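Local coordinates for protein alanine racemase 1 (Caldanaerobacter subterraneus subsp. tengcongensis MB4, PDB 4Y2W) that belongs to the alanine racemase family, pairing a TIM-barrel N-terminal domain with a beta C-terminal domain in a two-chain assembly that holds alanine in its pockets, at residues I283-A288 with V335-T340; D289-R294 with D317-D322; V346-M351 with Q360-R365; R372-D377 with G382-L387. The protein carries 1 engineered substitution. All coordinates share one frame; numbering follows the deposited sequence.

Contact 1 of 4, residues I283-A288 with V335-T340. With ALA (alanine), chain D.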
loop_
_atom_site.group_PDB
_atom_site.type_symbol
_atom_site.label_atom_id
_atom_site.label_comp_id
_atom_site.label_asym_id
_atom_site.label_seq_id
_atom_site.Cartn_x
_atom_site.Cartn_y
_atom_site.Cartn_z
ATOM N N ILE A 283 11.894 10.769 11.794
ATOM C CA ILE A 283 11.882 9.323 11.606
ATOM C C ILE A 283 11.544 8.989 10.156
ATOM O O ILE A 283 10.647 9.594 9.567
ATOM C CB ILE A 283 10.915 8.615 12.585
ATOM C CG1 ILE A 283 9.538 9.301 12.609
ATOM C CG2 ILE A 283 11.510 8.591 13.988
ATOM C CD1 ILE A 283 8.586 8.723 13.638
ATOM N N PRO A 284 12.262 8.018 9.571
ATOM C CA PRO A 284 12.129 7.754 8.144
ATOM C C PRO A 284 10.918 6.881 7.809
ATOM O O PRO A 284 11.055 5.848 7.154
ATOM C CB PRO A 284 13.444 7.046 7.815
ATOM C CG PRO A 284 13.746 6.274 9.055
ATOM C CD PRO A 284 13.218 7.093 10.206
ATOM N N VAL A 285 9.739 7.308 8.257
ATOM C CA VAL A 285 8.487 6.665 7.878
ATOM C C VAL A 285 7.460 7.734 7.516
ATOM O O VAL A 285 7.308 8.727 8.226
ATOM C CB VAL A 285 7.944 5.733 8.990
ATOM C CG1 VAL A 285 7.514 6.518 10.225
ATOM C CG2 VAL A 285 6.795 4.882 8.456
ATOM N N GLY A 286 6.770 7.528 6.400
ATOM C CA GLY A 286 5.765 8.476 5.926
ATOM C C GLY A 286 4.553 7.763 5.365
ATOM O O GLY A 286 4.376 6.570 5.598
ATOM N N TYR A 287 3.722 8.487 4.617
ATOM C CA TYR A 287 2.447 7.926 4.149
ATOM C C TYR A 287 2.585 6.917 3.011
ATOM O O TYR A 287 1.699 6.081 2.816
ATOM C CB TYR A 287 1.426 9.021 3.798
ATOM C CG TYR A 287 1.870 10.083 2.812
ATOM C CD1 TYR A 287 1.966 9.808 1.451
ATOM C CD2 TYR A 287 2.144 11.380 3.239
ATOM C CE1 TYR A 287 2.349 10.788 0.548
ATOM C CE2 TYR A 287 2.524 12.365 2.344
ATOM C CZ TYR A 287 2.626 12.065 1.002
ATOM O OH TYR A 287 3.014 13.044 0.121
ATOM N N ALA A 288 3.690 6.975 2.278
ATOM C CA ALA A 288 3.957 5.986 1.242
ATOM C C ALA A 288 4.293 4.623 1.843
ATOM O O ALA A 288 4.259 3.611 1.143
ATOM C CB ALA A 288 5.085 6.455 0.341
ATOM N N VAL A 335 11.428 3.215 17.367
ATOM C CA VAL A 335 10.163 3.936 17.487
ATOM C C VAL A 335 9.041 3.041 16.973
ATOM O O VAL A 335 9.014 2.690 15.795
ATOM C CB VAL A 335 10.182 5.255 16.697
ATOM C CG1 VAL A 335 8.816 5.932 16.744
ATOM C CG2 VAL A 335 11.258 6.180 17.248
ATOM N N VAL A 336 8.122 2.671 17.860
ATOM C CA VAL A 336 7.038 1.752 17.516
ATOM C C VAL A 336 5.799 2.530 17.074
ATOM O O VAL A 336 5.344 3.442 17.758
ATOM C CB VAL A 336 6.699 0.812 18.695
ATOM C CG1 VAL A 336 5.512 -0.085 18.362
ATOM C CG2 VAL A 336 7.913 -0.030 19.052
ATOM N N ILE A 337 5.275 2.149 15.914
ATOM C CA ILE A 337 4.106 2.779 15.310
ATOM C C ILE A 337 2.850 1.966 15.605
ATOM O O ILE A 337 1.797 2.521 15.931
ATOM C CB ILE A 337 4.285 2.877 13.784
ATOM C CG1 ILE A 337 5.599 3.593 13.448
ATOM C CG2 ILE A 337 3.099 3.590 13.149
ATOM C CD1 ILE A 337 6.162 3.233 12.089
ATOM N N ILE A 338 2.979 0.648 15.453
ATOM C CA ILE A 338 1.947 -0.317 15.812
ATOM C C ILE A 338 2.613 -1.392 16.652
ATOM O O ILE A 338 3.666 -1.904 16.273
ATOM C CB ILE A 338 1.336 -0.999 14.570
ATOM C CG1 ILE A 338 0.738 0.041 13.621
ATOM C CG2 ILE A 338 0.292 -2.032 14.987
ATOM C CD1 ILE A 338 0.300 -0.528 12.287
ATOM N N GLY A 339 2.008 -1.730 17.787
ATOM C CA GLY A 339 2.520 -2.797 18.641
ATOM C C GLY A 339 2.995 -2.363 20.018
ATOM O O GLY A 339 2.711 -1.256 20.474
ATOM N N THR A 340 3.745 -3.255 20.663
ATOM C CA THR A 340 4.088 -3.144 22.080
ATOM C C THR A 340 5.518 -2.645 22.267
ATOM O O THR A 340 6.385 -2.909 21.438
ATOM C CB THR A 340 3.918 -4.516 22.777
ATOM O OG1 THR A 340 2.534 -4.890 22.765
ATOM C CG2 THR A 340 4.414 -4.492 24.223
HETATM N N ALA D . 7.989 15.693 0.064
HETATM C CA ALA D . 6.552 15.707 -0.328
HETATM C C ALA D . 5.704 15.043 0.758
HETATM O O ALA D . 6.219 14.240 1.534
HETATM C CB ALA D . 6.357 15.010 -1.670
HETATM O OXT ALA D . 4.499 15.284 0.898
#

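Contact 2 of 4, residues D289-R294 with D317-D322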
loop_
_atom_site.group_PDB
_atom_site.type_symbol
_atom_site.label_atom_id
_atom_site.label_comp_id
_atom_site.label_asym_id
_atom_site.label_seq_id
_atom_site.Cartn_x
_atom_site.Cartn_y
_atom_site.Cartn_z
ATOM N N ASP A 289 4.627 4.608 3.134
ATOM C CA ASP A 289 4.916 3.371 3.857
ATOM C C ASP A 289 3.688 2.772 4.533
ATOM O O ASP A 289 3.736 1.633 5.005
ATOM C CB ASP A 289 5.999 3.621 4.904
ATOM C CG ASP A 289 7.318 4.029 4.286
ATOM O OD1 ASP A 289 7.722 3.407 3.284
ATOM O OD2 ASP A 289 7.965 4.969 4.795
ATOM N N GLY A 290 2.594 3.533 4.575
ATOM C CA GLY A 290 1.362 3.104 5.238
ATOM C C GLY A 290 1.005 3.869 6.502
ATOM O O GLY A 290 0.121 3.448 7.248
ATOM N N LEU A 291 1.686 4.984 6.757
ATOM C CA LEU A 291 1.353 5.834 7.897
ATOM C C LEU A 291 0.418 6.940 7.428
ATOM O O LEU A 291 0.854 7.889 6.786
ATOM C CB LEU A 291 2.617 6.430 8.519
ATOM C CG LEU A 291 2.388 7.166 9.839
ATOM C CD1 LEU A 291 1.818 6.211 10.879
ATOM C CD2 LEU A 291 3.672 7.812 10.341
ATOM N N ASP A 292 -0.865 6.817 7.755
ATOM C CA ASP A 292 -1.882 7.706 7.198
ATOM C C ASP A 292 -1.605 9.168 7.527
ATOM O O ASP A 292 -1.347 9.526 8.673
ATOM C CB ASP A 292 -3.279 7.318 7.690
ATOM C CG ASP A 292 -4.381 7.981 6.893
ATOM O OD1 ASP A 292 -4.339 9.212 6.705
ATOM O OD2 ASP A 292 -5.292 7.267 6.439
ATOM N N ARG A 293 -1.685 10.006 6.501
ATOM C CA ARG A 293 -1.403 11.428 6.625
ATOM C C ARG A 293 -2.366 12.151 7.579
ATOM O O ARG A 293 -2.029 13.212 8.113
ATOM C CB ARG A 293 -1.434 12.074 5.239
ATOM C CG ARG A 293 -0.946 13.507 5.196
ATOM C CD ARG A 293 -0.634 13.932 3.772
ATOM N NE ARG A 293 -0.671 15.384 3.625
ATOM C CZ ARG A 293 -1.779 16.105 3.476
ATOM N NH1 ARG A 293 -2.975 15.525 3.446
ATOM N NH2 ARG A 293 -1.692 17.423 3.358
ATOM N N ARG A 294 -3.552 11.583 7.801
ATOM C CA ARG A 294 -4.519 12.165 8.744
ATOM C C ARG A 294 -4.044 12.118 10.203
ATOM O O ARG A 294 -4.596 12.822 11.046
ATOM C CB ARG A 294 -5.909 11.521 8.597
ATOM C CG ARG A 294 -6.714 12.102 7.437
ATOM C CD ARG A 294 -8.070 11.437 7.256
ATOM N NE ARG A 294 -7.928 10.020 6.922
ATOM C CZ ARG A 294 -8.610 9.015 7.478
ATOM N NH1 ARG A 294 -9.551 9.231 8.404
ATOM N NH2 ARG A 294 -8.365 7.769 7.079
ATOM N N ASP A 317 7.725 10.170 3.142
ATOM C CA ASP A 317 8.757 9.221 3.557
ATOM C C ASP A 317 9.238 9.414 5.001
ATOM O O ASP A 317 10.082 8.656 5.482
ATOM C CB ASP A 317 9.956 9.348 2.609
ATOM C CG ASP A 317 9.541 9.565 1.167
ATOM O OD1 ASP A 317 8.905 8.665 0.584
ATOM O OD2 ASP A 317 9.856 10.632 0.606
ATOM N N GLN A 318 8.717 10.424 5.691
ATOM C CA GLN A 318 9.209 10.756 7.024
ATOM C C GLN A 318 8.204 11.595 7.794
ATOM O O GLN A 318 7.232 12.081 7.230
ATOM C CB GLN A 318 10.551 11.487 6.927
ATOM C CG GLN A 318 10.490 12.810 6.182
ATOM C CD GLN A 318 11.647 12.997 5.211
ATOM O OE1 GLN A 318 11.474 12.860 4.000
ATOM N NE2 GLN A 318 12.829 13.306 5.736
ATOM N N CYS A 319 8.434 11.734 9.094
ATOM C CA CYS A 319 7.652 12.647 9.920
ATOM C C CYS A 319 8.443 13.021 11.161
ATOM O O CYS A 319 9.443 12.380 11.487
ATOM C CB CYS A 319 6.305 12.032 10.306
ATOM S SG CYS A 319 6.428 10.585 11.378
ATOM N N MET A 320 7.991 14.070 11.839
ATOM C CA MET A 320 8.643 14.562 13.042
ATOM C C MET A 320 7.844 14.226 14.296
ATOM O O MET A 320 6.613 14.180 14.271
ATOM C CB MET A 320 8.838 16.071 12.950
ATOM C CG MET A 320 10.000 16.485 12.066
ATOM S SD MET A 320 9.763 16.082 10.329
ATOM C CE MET A 320 8.483 17.258 9.880
ATOM N N ILE A 321 8.561 14.006 15.393
ATOM C CA ILE A 321 7.950 13.728 16.687
ATOM C C ILE A 321 8.614 14.563 17.780
ATOM O O ILE A 321 9.814 14.825 17.724
ATOM C CB ILE A 321 8.035 12.227 17.057
ATOM C CG1 ILE A 321 9.428 11.660 16.756
ATOM C CG2 ILE A 321 6.978 11.437 16.302
ATOM C CD1 ILE A 321 9.711 10.326 17.420
ATOM N N ASP A 322 7.824 14.981 18.766
ATOM C CA ASP A 322 8.333 15.746 19.900
ATOM C C ASP A 322 8.843 14.782 20.960
ATOM O O ASP A 322 8.060 14.061 21.575
ATOM C CB ASP A 322 7.238 16.646 20.488
ATOM C CG ASP A 322 7.778 17.633 21.511
ATOM O OD1 ASP A 322 8.829 17.350 22.120
ATOM O OD2 ASP A 322 7.153 18.695 21.705
#

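Contact 3 of 4, residues V346-M351 with Q360-R365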
loop_
_atom_site.group_PDB
_atom_site.type_symbol
_atom_site.label_atom_id
_atom_site.label_comp_id
_atom_site.label_asym_id
_atom_site.label_seq_id
_atom_site.Cartn_x
_atom_site.Cartn_y
_atom_site.Cartn_z
ATOM N N VAL A 346 0.609 0.673 21.425
ATOM C CA VAL A 346 -0.218 1.374 20.444
ATOM C C VAL A 346 -0.754 0.325 19.479
ATOM O O VAL A 346 -0.184 0.086 18.412
ATOM C CB VAL A 346 0.528 2.499 19.687
ATOM C CG1 VAL A 346 0.548 3.766 20.522
ATOM C CG2 VAL A 346 1.943 2.086 19.290
ATOM N N SER A 347 -1.855 -0.310 19.877
ATOM C CA SER A 347 -2.394 -1.455 19.149
ATOM C C SER A 347 -2.873 -1.062 17.761
ATOM O O SER A 347 -3.157 0.107 17.492
ATOM C CB SER A 347 -3.550 -2.103 19.921
ATOM O OG SER A 347 -4.755 -1.370 19.759
ATOM N N VAL A 348 -2.954 -2.058 16.888
ATOM C CA VAL A 348 -3.528 -1.881 15.562
ATOM C C VAL A 348 -4.986 -1.409 15.625
ATOM O O VAL A 348 -5.430 -0.663 14.756
ATOM C CB VAL A 348 -3.423 -3.179 14.726
ATOM C CG1 VAL A 348 -4.284 -4.296 15.315
ATOM C CG2 VAL A 348 -3.787 -2.909 13.268
ATOM N N GLU A 349 -5.720 -1.839 16.650
ATOM C CA GLU A 349 -7.112 -1.414 16.826
ATOM C C GLU A 349 -7.214 0.069 17.197
ATOM O O GLU A 349 -8.092 0.776 16.697
ATOM C CB GLU A 349 -7.824 -2.276 17.873
ATOM C CG GLU A 349 -9.339 -2.098 17.859
ATOM C CD GLU A 349 -10.074 -3.048 18.786
ATOM O OE1 GLU A 349 -11.327 -3.018 18.792
ATOM O OE2 GLU A 349 -9.404 -3.818 19.508
ATOM N N SER A 350 -6.322 0.531 18.073
ATOM C CA SER A 350 -6.262 1.950 18.435
ATOM C C SER A 350 -6.035 2.827 17.205
ATOM O O SER A 350 -6.664 3.878 17.066
ATOM C CB SER A 350 -5.148 2.206 19.450
ATOM O OG SER A 350 -5.379 1.504 20.652
ATOM N N MET A 351 -5.138 2.390 16.321
ATOM C CA MET A 351 -4.860 3.112 15.084
ATOM C C MET A 351 -6.080 3.124 14.164
ATOM O O MET A 351 -6.427 4.161 13.601
ATOM C CB MET A 351 -3.657 2.504 14.363
ATOM C CG MET A 351 -3.327 3.181 13.040
ATOM S SD MET A 351 -1.594 3.046 12.560
ATOM C CE MET A 351 -0.858 4.248 13.665
ATOM N N GLN A 360 -8.181 -4.422 9.617
ATOM C CA GLN A 360 -7.823 -5.021 8.336
ATOM C C GLN A 360 -7.239 -3.997 7.362
ATOM O O GLN A 360 -6.235 -4.281 6.711
ATOM C CB GLN A 360 -9.022 -5.736 7.711
ATOM C CG GLN A 360 -9.457 -6.991 8.461
ATOM C CD GLN A 360 -10.666 -6.779 9.361
ATOM O OE1 GLN A 360 -10.804 -5.744 10.009
ATOM N NE2 GLN A 360 -11.547 -7.767 9.401
ATOM N N GLU A 361 -7.852 -2.815 7.267
ATOM C CA GLU A 361 -7.368 -1.782 6.343
ATOM C C GLU A 361 -6.021 -1.186 6.770
ATOM O O GLU A 361 -5.206 -0.822 5.918
ATOM C CB GLU A 361 -8.394 -0.662 6.163
ATOM C CG GLU A 361 -8.029 0.313 5.046
ATOM C CD GLU A 361 -9.086 1.374 4.799
ATOM O OE1 GLU A 361 -9.675 1.896 5.772
ATOM O OE2 GLU A 361 -9.318 1.703 3.619
ATOM N N VAL A 362 -5.792 -1.088 8.079
ATOM C CA VAL A 362 -4.532 -0.566 8.603
ATOM C C VAL A 362 -3.371 -1.483 8.203
ATOM O O VAL A 362 -2.358 -1.015 7.683
ATOM C CB VAL A 362 -4.574 -0.404 10.136
ATOM C CG1 VAL A 362 -3.197 -0.038 10.684
ATOM C CG2 VAL A 362 -5.602 0.649 10.529
ATOM N N PHE A 363 -3.529 -2.780 8.446
ATOM C CA PHE A 363 -2.532 -3.769 8.046
ATOM C C PHE A 363 -2.267 -3.740 6.538
ATOM O O PHE A 363 -1.115 -3.824 6.104
ATOM C CB PHE A 363 -2.967 -5.183 8.451
ATOM C CG PHE A 363 -2.708 -5.527 9.902
ATOM C CD1 PHE A 363 -1.484 -5.238 10.509
ATOM C CD2 PHE A 363 -3.676 -6.192 10.650
ATOM C CE1 PHE A 363 -1.249 -5.575 11.836
ATOM C CE2 PHE A 363 -3.440 -6.536 11.974
ATOM C CZ PHE A 363 -2.227 -6.228 12.567
ATOM N N SER A 364 -3.328 -3.611 5.745
ATOM C CA SER A 364 -3.205 -3.597 4.286
ATOM C C SER A 364 -2.554 -2.318 3.743
ATOM O O SER A 364 -2.124 -2.271 2.593
ATOM C CB SER A 364 -4.580 -3.792 3.637
ATOM O OG SER A 364 -5.397 -2.636 3.766
ATOM N N ARG A 365 -2.491 -1.286 4.574
ATOM C CA ARG A 365 -1.892 -0.012 4.201
ATOM C C ARG A 365 -0.359 -0.076 4.220
ATOM O O ARG A 365 0.302 0.747 3.588
ATOM C CB ARG A 365 -2.371 1.076 5.167
ATOM C CG ARG A 365 -2.962 2.308 4.504
ATOM C CD ARG A 365 -4.257 1.993 3.769
ATOM N NE ARG A 365 -5.244 3.057 3.925
ATOM C CZ ARG A 365 -6.432 3.086 3.320
ATOM N NH1 ARG A 365 -6.805 2.112 2.482
ATOM N NH2 ARG A 365 -7.252 4.105 3.552
#

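Contact 4 of 4, residues R372-D377 with G382-L387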
loop_
_atom_site.group_PDB
_atom_site.type_symbol
_atom_site.label_atom_id
_atom_site.label_comp_id
_atom_site.label_asym_id
_atom_site.label_seq_id
_atom_site.Cartn_x
_atom_site.Cartn_y
_atom_site.Cartn_z
ATOM N N ARG A 372 9.569 -6.966 5.588
ATOM C CA ARG A 372 9.047 -7.814 6.652
ATOM C C ARG A 372 10.171 -8.663 7.222
ATOM O O ARG A 372 10.831 -9.396 6.488
ATOM C CB ARG A 372 7.930 -8.719 6.131
ATOM C CG ARG A 372 6.548 -8.090 6.139
ATOM C CD ARG A 372 6.418 -6.957 5.137
ATOM N NE ARG A 372 5.018 -6.589 4.943
ATOM C CZ ARG A 372 4.591 -5.615 4.143
ATOM N NH1 ARG A 372 5.448 -4.882 3.448
ATOM N NH2 ARG A 372 3.294 -5.369 4.038
ATOM N N VAL A 373 10.385 -8.541 8.531
ATOM C CA VAL A 373 11.364 -9.343 9.255
ATOM C C VAL A 373 10.596 -10.380 10.071
ATOM O O VAL A 373 9.561 -10.060 10.659
ATOM C CB VAL A 373 12.226 -8.461 10.182
ATOM C CG1 VAL A 373 13.288 -9.289 10.891
ATOM C CG2 VAL A 373 12.874 -7.336 9.386
ATOM N N TYR A 374 11.104 -11.613 10.108
ATOM C CA TYR A 374 10.370 -12.746 10.684
ATOM C C TYR A 374 11.036 -13.336 11.924
ATOM O O TYR A 374 12.247 -13.564 11.941
ATOM C CB TYR A 374 10.171 -13.825 9.617
ATOM C CG TYR A 374 9.239 -13.369 8.522
ATOM C CD1 TYR A 374 7.859 -13.442 8.682
ATOM C CD2 TYR A 374 9.734 -12.831 7.341
ATOM C CE1 TYR A 374 6.996 -13.006 7.690
ATOM C CE2 TYR A 374 8.879 -12.398 6.340
ATOM C CZ TYR A 374 7.512 -12.484 6.522
ATOM O OH TYR A 374 6.666 -12.054 5.532
ATOM N N PHE A 375 10.219 -13.591 12.947
ATOM C CA PHE A 375 10.684 -14.095 14.240
ATOM C C PHE A 375 9.962 -15.377 14.654
ATOM O O PHE A 375 8.786 -15.569 14.349
ATOM C CB PHE A 375 10.474 -13.033 15.321
ATOM C CG PHE A 375 11.421 -11.875 15.221
ATOM C CD1 PHE A 375 11.127 -10.790 14.410
ATOM C CD2 PHE A 375 12.611 -11.871 15.939
ATOM C CE1 PHE A 375 12.000 -9.718 14.320
ATOM C CE2 PHE A 375 13.491 -10.805 15.851
ATOM C CZ PHE A 375 13.183 -9.725 15.042
ATOM N N TYR A 376 10.686 -16.244 15.358
ATOM C CA TYR A 376 10.131 -17.482 15.902
ATOM C C TYR A 376 10.888 -17.858 17.180
ATOM O O TYR A 376 12.113 -18.006 17.163
ATOM C CB TYR A 376 10.215 -18.609 14.868
ATOM C CG TYR A 376 9.343 -19.804 15.197
ATOM C CD1 TYR A 376 7.960 -19.757 15.006
ATOM C CD2 TYR A 376 9.899 -20.983 15.697
ATOM C CE1 TYR A 376 7.158 -20.847 15.304
ATOM C CE2 TYR A 376 9.102 -22.078 15.998
ATOM C CZ TYR A 376 7.736 -22.005 15.800
ATOM O OH TYR A 376 6.948 -23.091 16.099
ATOM N N ASP A 377 10.148 -18.005 18.278
ATOM C CA ASP A 377 10.718 -18.252 19.609
ATOM C C ASP A 377 11.741 -17.184 20.019
ATOM O O ASP A 377 12.725 -17.486 20.696
ATOM C CB ASP A 377 11.334 -19.664 19.696
ATOM C CG ASP A 377 10.287 -20.777 19.602
ATOM O OD1 ASP A 377 9.083 -20.510 19.825
ATOM O OD2 ASP A 377 10.675 -21.932 19.314
ATOM N N GLY A 382 14.672 -14.970 9.148
ATOM C CA GLY A 382 14.541 -14.620 7.740
ATOM C C GLY A 382 13.911 -13.261 7.548
ATOM O O GLY A 382 13.402 -12.657 8.494
ATOM N N GLU A 383 13.938 -12.789 6.305
ATOM C CA GLU A 383 13.439 -11.464 5.964
ATOM C C GLU A 383 13.044 -11.388 4.497
ATOM O O GLU A 383 13.557 -12.143 3.668
ATOM C CB GLU A 383 14.517 -10.421 6.244
ATOM C CG GLU A 383 15.812 -10.645 5.477
ATOM C CD GLU A 383 16.851 -9.575 5.753
ATOM O OE1 GLU A 383 17.452 -9.599 6.852
ATOM O OE2 GLU A 383 17.067 -8.719 4.867
ATOM N N VAL A 384 12.133 -10.472 4.180
ATOM C CA VAL A 384 11.848 -10.137 2.791
ATOM C C VAL A 384 11.862 -8.628 2.592
ATOM O O VAL A 384 11.188 -7.879 3.301
ATOM C CB VAL A 384 10.521 -10.745 2.267
ATOM C CG1 VAL A 384 10.584 -12.264 2.298
ATOM C CG2 VAL A 384 9.319 -10.247 3.052
ATOM N N ASN A 385 12.689 -8.201 1.644
ATOM C CA ASN A 385 12.663 -6.858 1.109
ATOM C C ASN A 385 12.049 -6.969 -0.284
ATOM O O ASN A 385 12.614 -7.630 -1.157
ATOM C CB ASN A 385 14.085 -6.301 1.042
ATOM C CG ASN A 385 14.127 -4.825 0.676
ATOM O OD1 ASN A 385 13.370 -4.009 1.216
ATOM N ND2 ASN A 385 15.033 -4.471 -0.234
ATOM N N TYR A 386 10.888 -6.354 -0.488
ATOM C CA TYR A 386 10.183 -6.472 -1.770
ATOM C C TYR A 386 10.873 -5.722 -2.913
ATOM O O TYR A 386 10.640 -6.025 -4.084
ATOM C CB TYR A 386 8.720 -6.029 -1.639
ATOM C CG TYR A 386 7.854 -7.003 -0.862
ATOM C CD1 TYR A 386 7.802 -8.351 -1.212
ATOM C CD2 TYR A 386 7.077 -6.577 0.211
ATOM C CE1 TYR A 386 7.013 -9.247 -0.510
ATOM C CE2 TYR A 386 6.283 -7.466 0.920
ATOM C CZ TYR A 386 6.252 -8.801 0.555
ATOM O OH TYR A 386 5.466 -9.693 1.253
ATOM N N LEU A 387 11.717 -4.753 -2.578
ATOM C CA LEU A 387 12.550 -4.086 -3.577
ATOM C C LEU A 387 13.725 -4.998 -3.960
ATOM O O LEU A 387 14.307 -4.857 -5.036
ATOM C CB LEU A 387 13.029 -2.719 -3.072
ATOM C CG LEU A 387 11.998 -1.577 -3.120
ATOM C CD1 LEU A 387 10.752 -1.872 -2.300
ATOM C CD2 LEU A 387 12.628 -0.276 -2.653
#

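Contact 1 of 4, residues I283-A288 with V335-T340
Ile283 and Val285, running off the end of strand 278-283 in the C-terminal beta domain, meet Val335 of strand 334-336 and Ile337, just beyond Val336 in sequence; all four are buried. CG2 of Ile283 lies 4.1 Å from CG2 of Val335, and CD1 of Ile283 comes to 4.2 Å from Val335 CG1, the two side chains crossing at about a right angle. Val285 and Ile337 instead reach tip to tip. Val285 holds CG1 between its own N and carbonyl carbon (chi1 67°) and CG2 anti to N, which turns both methyls toward Ile337 CD1, 4.0 Å from each. The contact is purely apolar. Pro284 centres an inverse gamma turn, whereas Ile337 and Ile338 both face Phe250 in a classic beta bulge. Farther along 283-288, Tyr287 OH donates a 2.8 Å hydrogen bond to OXT of the bound alanine, which lies at the ring edge; Glu361 of the second subunit packs on Tyr287, and Tyr268 OH and Met316 N also bond this ligand. Leu301 of strand 300-303 touches both Ile283 and Val335, and Met351 of helix 348-354 packs on Ile337.

Contact 2 of 4, residues D289-R294 with D317-D322
Leu291 and Cys319 make the close part of this contact: Leu291 CD2 rests 4.0 Å from Cys319 SG, both residues buried. Leu291 extends its CG away from the backbone N (chi1 -171°), which carries the isobutyl end across to the sulfur at the start of strand 319-322. The other pair is looser. Asp289 OD2 stays 4.3 Å from the carbonyl O of Asp317, and the carboxylates stand apart, with Asp289 OD2 5.7 Å from Asp317 OD1. Toward the partly exposed Arg293 and Arg294 the segment enters a 3-10 turn and leaves the strand. Asp292 OD1 accepts from Arg294 N at 2.7 Å in a nearly straight bond (171°), an Asx turn, and a salt bridge, its hydrogen bond weak, joins Arg294 NH2 to Asp292 OD2 at 3.2 Å. Arg369 forms salt bridges with both Asp289 and Asp317; Asp289 also pairs with Arg7, and Asp317 with Lys40 of the second subunit. Contact between the segments is thus one sulfur-methyl touch beside two like charges, whose proximity is probably eased by the shared guanidinium, while Asp317 ties this region to the subunit interface.

Contact 3 of 4, residues V346-M351 with Q360-R365
Val348 and Phe363 come together through their first torsions: Val348 holds CG1 between N and the carbonyl carbon (chi1 66°), which puts CG2 anti to N and points that methyl across to the other helix, and Phe363 keeps CG beside its own N (chi1 -80°), which swings the ring tip back toward Val348. The methyl therefore lies over one face of the ring. Val348 CG2 is 3.8 Å from the centroid of the Phe363 ring and only 15° off its normal, a CH-pi contact displaced slightly toward the rim, with Phe363 CZ the nearest ring atom to CG2 at 3.7 Å. The second methyl joins in at the same corner, Val348 CG1 being 3.9 Å from Phe363 CZ. The same CG2 of Val348 also touches CG1 of Val362 at 3.9 Å. That Val362 methyl receives the sulfur of Met351, its SD 3.9 Å away, from a chain bent at its last torsion. No hydrogen bond links the segments; polar groups bond within each segment or to partners outside them. Ser347 is the N-cap of helix 348-354, its OG accepting from Ser350 N at 3.0 Å, and Arg365 NH1 forms a 2.8 Å salt bridge with Glu361 OE2. His46 meets the Phe363 ring edge-to-face, while Arg365 also pairs with Asp292 of the second subunit. The arrangement is that of two short consecutive helices folded against each other through a small apolar seam in the C-terminal domain, the second bearing Gln360 of an alanine pocket.

Contact 4 of 4, residues R372-D377 with G382-L387
Arg372 and Val384 exchange two backbone hydrogen bonds: Arg372 N to Val384 O and Val384 N to Arg372 O, each 2.9 Å, the latter nearly straight at 169°. These pair the two strands of the antiparallel hairpin; the axes of 372-376 and 382-384 come within 4.8 Å, their directions 158° apart. Tyr374 N makes a 3.0 Å bond to Gly382 O. Val373 and Glu383 form a non-hydrogen-bonded pair, and Glu383 CA makes a CA-H...O contact of 3.4 Å with Arg372 O. Arg372, Tyr374 and Val384 project to one face of the sheet. There Arg372 CB lies 3.7 Å from CG2 of Val384, and the same methyl meets the edge of the Tyr374 ring, with CE2 of Tyr374 4.0 Å away. Farther out, Tyr386 turns its own edge to the Arg372 guanidinium. Its CE2 sits over one face of that group, 3.7 Å from NH1 of Arg372, and the two planes stand 67° apart, so this is an edge approach and not a stack. Backbone oxygens hold the guanidinium: NE bonds to Gly45 O, NH2 to Ile366 O, and NH1 to Val370 O and Ser367 O. Tyr374 OH bonds to His46 O and its ring stacks on Tyr50, while Arg368 of the second subunit makes a cation-pi contact with Tyr386. A buried cation is thus met by four neutral carbonyls, whose dipoles would be expected to stabilise the charge while tying the hairpin to the 366-370 region and to Gly45.

Contacts 1, 2 and 3 adjoin in the C-terminal domain. Contact 2 is nested inside the loop closed by contact 1, their centres 7 Å apart, and Ile337 CG2 touches Leu291 CD1 at 3.7 Å. Contact 3 lies about 12 Å from contact 1, centre to centre. Contact 4 stands off, its nearest atoms about 5 Å from contact 3, yet it shares a sheet with contacts 1 and 2. Tyr287 of contact 1 and Gln360 of contact 3 line separate alanine pockets within one chain, yet Gln360 packs on Tyr287 of the second subunit, consistent with sites built at the interface. The side chain of Asp317 in contact 2 lies about 5 Å from a bound alanine.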